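Local coordinates for protein putative oxidoreductase YfjR (PDB 4OQZ) that reduces imines as an S-selective imine reductase, probably drawing hydride from NADPH bound to its Rossmann-type domain, at residues A[279-282]-A[283-286]; A[220-224]-A[225-229]. All blocks are in the same frame, centred on the assembly; numbering follows the deposited sequence.

Interaction 1. Residues A[279-282]-A[283-286]; sequences SSVI and KLMK
The carbonyl of Ile282 is gripped twice in this short helical turn near the C terminus: Lys286 N comes in nearly along the C=O axis at 3.0 Å, whereas Met285 N, at 2.8 Å from Ile282 O, stands well above the carbonyl plane. With its CG2 anti to the backbone N, Ile282 turns that methyl to the Lys286 chain, where Ile282 CG2 lies 3.7 Å from Lys286 CD and the two side chains cross obliquely. The far end of Lys286 reaches past this contact to a salt bridge with Asp191 of the second subunit. Lys283 runs back the other way. Its CG sits between the backbone N and the carbonyl carbon (chi1 48°), and bends at each later torsion curl the chain past Ser280 O until Lys283 NZ gives a hydrogen bond to Ser280 OG at 2.7 Å. Lys283 N is also bonded to Ser280 O, at 3.3 Å, so the serine accepts from the lysine twice, at its backbone O and at its OG. Ser280 OG also takes a weak bond from Gly274 N. With an alanine at Ser280, the ammonium of Lys283 would probably lose this acceptor, and Gly274 N its weak one, leaving the lysine tip freer to turn although the backbone bond could remain. Val281 packs from two sides: its CG1 touches Leu284 CD1 at 3.8 Å, and its CB meets the methyl CE of Met285 at 3.5 Å. Its carbonyl O takes a bond from Leu284 N at 2.9 Å and a weak one from Met285 N. Trp184 and Ala188 of the second subunit pack on Ile282 and Met285 respectively. Bonds to the third and the fourth residue on thus occur together, as in a short terminal helix of mixed 3-10 and alpha character, here placed at the dimer interface of the C-terminal domain.

Interaction 2. Residues A[220-224]-A[225-229]; sequences ARIDA and GNHAG
Arg221 and Asn226 pack together at the end of helix 211-224. The arginine CG is anti to the carbonyl carbon (chi1 -53°), and a bend at chi3 brings the guanidinium beside the departing chain. Backbone Asn226 O lies over one face of that group, 3.3 Å from Arg221 NH1 but not hydrogen-bonded; Asn226 CG is over the same face, 4.1 Å above the plane and offset toward the rim, while Asn226 CB approaches Arg221 CB at 4.1 Å. Ala228 N stands at the guanidinium edge, where two donors meet and make no bond; Ala228 CB packs on Arg221 NH2 at 3.5 Å. A weak bond from Ala228 N to Asn226 OD1, 3.3 Å, may help fix the amide's turn. The backbone forms a Schellman motif: Asn226 N bonds Arg221 O at 2.7 Å, and Gly225 N bonds Ile222 O weakly at 3.0 Å. Gly225 is the C-prime residue, with phi 96°; a side chain there would clash with the carbonyl O of Ala224. The motif closes the helix and sends the chain toward helix 234-250, with Ile222 and His227 packing against helix 282-285 and Asp223 hydrogen-bonded to Ala197 of the second subunit.

How the interactions relate
Following the chain, interaction 2 comes first, where helix 211-224 stops and the loop toward helix 234-250 begins. Helices 234-250 and 256-269 follow before the chain returns to form interaction 1 at residues 279-286. Each contact closes a local turn; the two lie in series, neither nested nor crossed, with centres about 11 Å apart. They meet through side chains: Ser279 OG packs 3.2 Å from His227 CD2, and Ile282 CD1 lies 3.7 Å from Ile222 CD1. The C-terminal turn is thus laid against the end of helix 211-224, and Trp184 of the second subunit packs on Ile222, Ser279 and Ile282, joining both turns to the dimer interface.

Interaction 1. Residues A[279-282]-A[283-286]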
loop_
_atom_site.group_PDB
_atom_site.type_symbol
_atom_site.label_atom_id
_atom_site.label_comp_id
_atom_site.label_asym_id
_atom_site.label_seq_id
_atom_site.Cartn_x
_atom_site.Cartn_y
_atom_site.Cartn_z
ATOM N N SER A 279 2.123 15.507 -1.096
ATOM C CA SER A 279 2.586 15.333 0.278
ATOM C C SER A 279 1.992 16.434 1.186
ATOM O O SER A 279 1.862 16.241 2.397
ATOM C CB SER A 279 4.107 15.416 0.316
ATOM O OG SER A 279 4.606 15.137 1.614
ATOM N N SER A 280 1.625 17.597 0.594
ATOM C CA SER A 280 1.079 18.721 1.355
ATOM C C SER A 280 -0.124 18.364 2.231
ATOM O O SER A 280 -0.326 19.016 3.240
ATOM C CB SER A 280 0.776 19.912 0.451
ATOM O OG SER A 280 0.160 20.952 1.190
ATOM N N VAL A 281 -0.871 17.300 1.911
ATOM C CA VAL A 281 -2.004 16.923 2.751
ATOM C C VAL A 281 -1.626 16.547 4.196
ATOM O O VAL A 281 -2.460 16.693 5.084
ATOM C CB VAL A 281 -3.060 16.000 2.100
ATOM C CG1 VAL A 281 -4.381 16.727 1.930
ATOM C CG2 VAL A 281 -2.580 15.424 0.775
ATOM N N ILE A 282 -0.365 16.110 4.444
ATOM C CA ILE A 282 0.117 15.779 5.804
ATOM C C ILE A 282 -0.192 16.916 6.800
ATOM O O ILE A 282 -0.679 16.642 7.903
ATOM C CB ILE A 282 1.628 15.391 5.833
ATOM C CG1 ILE A 282 1.880 14.066 5.089
ATOM C CG2 ILE A 282 2.156 15.290 7.278
ATOM C CD1 ILE A 282 3.285 13.833 4.725
ATOM N N LYS A 283 0.082 18.184 6.405
ATOM C CA LYS A 283 -0.170 19.356 7.261
ATOM C C LYS A 283 -1.640 19.541 7.688
ATOM O O LYS A 283 -1.903 20.200 8.694
ATOM C CB LYS A 283 0.558 20.655 6.825
ATOM C CG LYS A 283 0.465 21.031 5.354
ATOM C CD LYS A 283 1.747 21.693 4.852
ATOM C CE LYS A 283 1.503 23.035 4.193
ATOM N NZ LYS A 283 1.240 22.930 2.728
ATOM N N LEU A 284 -2.575 18.853 6.992
ATOM C CA LEU A 284 -3.991 18.825 7.354
ATOM C C LEU A 284 -4.298 17.624 8.250
ATOM O O LEU A 284 -5.301 17.650 8.961
ATOM C CB LEU A 284 -4.892 18.781 6.119
ATOM C CG LEU A 284 -4.946 20.021 5.256
ATOM C CD1 LEU A 284 -5.596 19.709 3.960
ATOM C CD2 LEU A 284 -5.717 21.174 5.951
ATOM N N MET A 285 -3.448 16.574 8.219
ATOM C CA MET A 285 -3.648 15.363 9.028
ATOM C C MET A 285 -3.071 15.446 10.433
ATOM O O MET A 285 -3.661 14.875 11.347
ATOM C CB MET A 285 -3.144 14.095 8.325
ATOM C CG MET A 285 -3.875 13.767 7.067
ATOM S SD MET A 285 -2.777 12.770 6.060
ATOM C CE MET A 285 -3.100 13.441 4.513
ATOM N N LYS A 286 -1.925 16.129 10.609
ATOM C CA LYS A 286 -1.250 16.291 11.912
ATOM C C LYS A 286 -2.121 16.981 12.960
ATOM O O LYS A 286 -3.048 17.709 12.589
ATOM C CB LYS A 286 0.055 17.083 11.754
ATOM C CG LYS A 286 1.123 16.406 10.906
ATOM C CD LYS A 286 2.062 17.454 10.321
ATOM C CE LYS A 286 3.319 17.684 11.123
ATOM N NZ LYS A 286 4.427 16.808 10.659
#

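Interaction 2. Residues A[220-224]-A[225-229]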
loop_
_atom_site.group_PDB
_atom_site.type_symbol
_atom_site.label_atom_id
_atom_site.label_comp_id
_atom_site.label_asym_id
_atom_site.label_seq_id
_atom_site.Cartn_x
_atom_site.Cartn_y
_atom_site.Cartn_z
ATOM N N ALA A 220 12.652 12.496 3.239
ATOM C CA ALA A 220 13.670 13.546 3.318
ATOM C C ALA A 220 13.082 14.941 3.143
ATOM O O ALA A 220 13.499 15.873 3.828
ATOM C CB ALA A 220 14.757 13.308 2.276
ATOM N N ARG A 221 12.107 15.076 2.231
ATOM C CA ARG A 221 11.465 16.351 1.922
ATOM C C ARG A 221 10.502 16.779 3.039
ATOM O O ARG A 221 10.455 17.965 3.343
ATOM C CB ARG A 221 10.732 16.264 0.573
ATOM C CG ARG A 221 11.581 15.775 -0.606
ATOM C CD ARG A 221 10.734 15.405 -1.819
ATOM N NE ARG A 221 10.294 16.591 -2.547
ATOM C CZ ARG A 221 9.118 17.185 -2.375
ATOM N NH1 ARG A 221 8.238 16.698 -1.502
ATOM N NH2 ARG A 221 8.812 18.270 -3.070
ATOM N N ILE A 222 9.729 15.827 3.638
ATOM C CA ILE A 222 8.781 16.117 4.731
ATOM C C ILE A 222 9.542 16.608 5.971
ATOM O O ILE A 222 9.168 17.625 6.578
ATOM C CB ILE A 222 7.872 14.891 5.084
ATOM C CG1 ILE A 222 7.056 14.412 3.869
ATOM C CG2 ILE A 222 6.950 15.226 6.261
ATOM C CD1 ILE A 222 6.701 12.822 3.855
ATOM N N ASP A 223 10.592 15.858 6.359
ATOM C CA ASP A 223 11.403 16.168 7.532
ATOM C C ASP A 223 12.087 17.508 7.448
ATOM O O ASP A 223 12.339 18.116 8.486
ATOM C CB ASP A 223 12.379 15.030 7.856
ATOM C CG ASP A 223 11.682 13.767 8.334
ATOM O OD1 ASP A 223 10.531 13.870 8.817
ATOM O OD2 ASP A 223 12.294 12.682 8.247
ATOM N N ALA A 224 12.316 18.002 6.219
ATOM C CA ALA A 224 12.933 19.314 5.950
ATOM C C ALA A 224 11.866 20.427 5.854
ATOM O O ALA A 224 12.180 21.604 6.074
ATOM C CB ALA A 224 13.742 19.247 4.667
ATOM N N GLY A 225 10.627 20.032 5.545
ATOM C CA GLY A 225 9.473 20.920 5.420
ATOM C C GLY A 225 9.198 21.350 3.996
ATOM O O GLY A 225 8.559 22.387 3.764
ATOM N N ASN A 226 9.713 20.564 3.041
ATOM C CA ASN A 226 9.612 20.785 1.609
ATOM C C ASN A 226 8.436 19.983 1.030
ATOM O O ASN A 226 8.451 18.761 1.086
ATOM C CB ASN A 226 10.943 20.367 0.945
ATOM C CG ASN A 226 11.053 20.643 -0.541
ATOM O OD1 ASN A 226 10.177 21.255 -1.156
ATOM N ND2 ASN A 226 12.149 20.200 -1.152
ATOM N N HIS A 227 7.432 20.680 0.467
ATOM C CA HIS A 227 6.242 20.093 -0.161
ATOM C C HIS A 227 6.053 20.795 -1.516
ATOM O O HIS A 227 4.962 21.270 -1.805
ATOM C CB HIS A 227 5.008 20.343 0.738
ATOM C CG HIS A 227 5.000 19.576 2.024
ATOM N ND1 HIS A 227 5.179 20.210 3.244
ATOM C CD2 HIS A 227 4.793 18.254 2.242
ATOM C CE1 HIS A 227 5.095 19.255 4.157
ATOM N NE2 HIS A 227 4.857 18.062 3.600
ATOM N N ALA A 228 7.118 20.841 -2.338
ATOM C CA ALA A 228 7.240 21.620 -3.582
ATOM C C ALA A 228 6.234 21.457 -4.750
ATOM O O ALA A 228 5.052 21.732 -4.598
ATOM C CB ALA A 228 8.689 21.641 -4.073
ATOM N N GLY A 229 6.749 21.161 -5.930
ATOM C CA GLY A 229 5.989 21.026 -7.165
ATOM C C GLY A 229 6.965 20.554 -8.212
ATOM O O GLY A 229 6.598 20.287 -9.361
#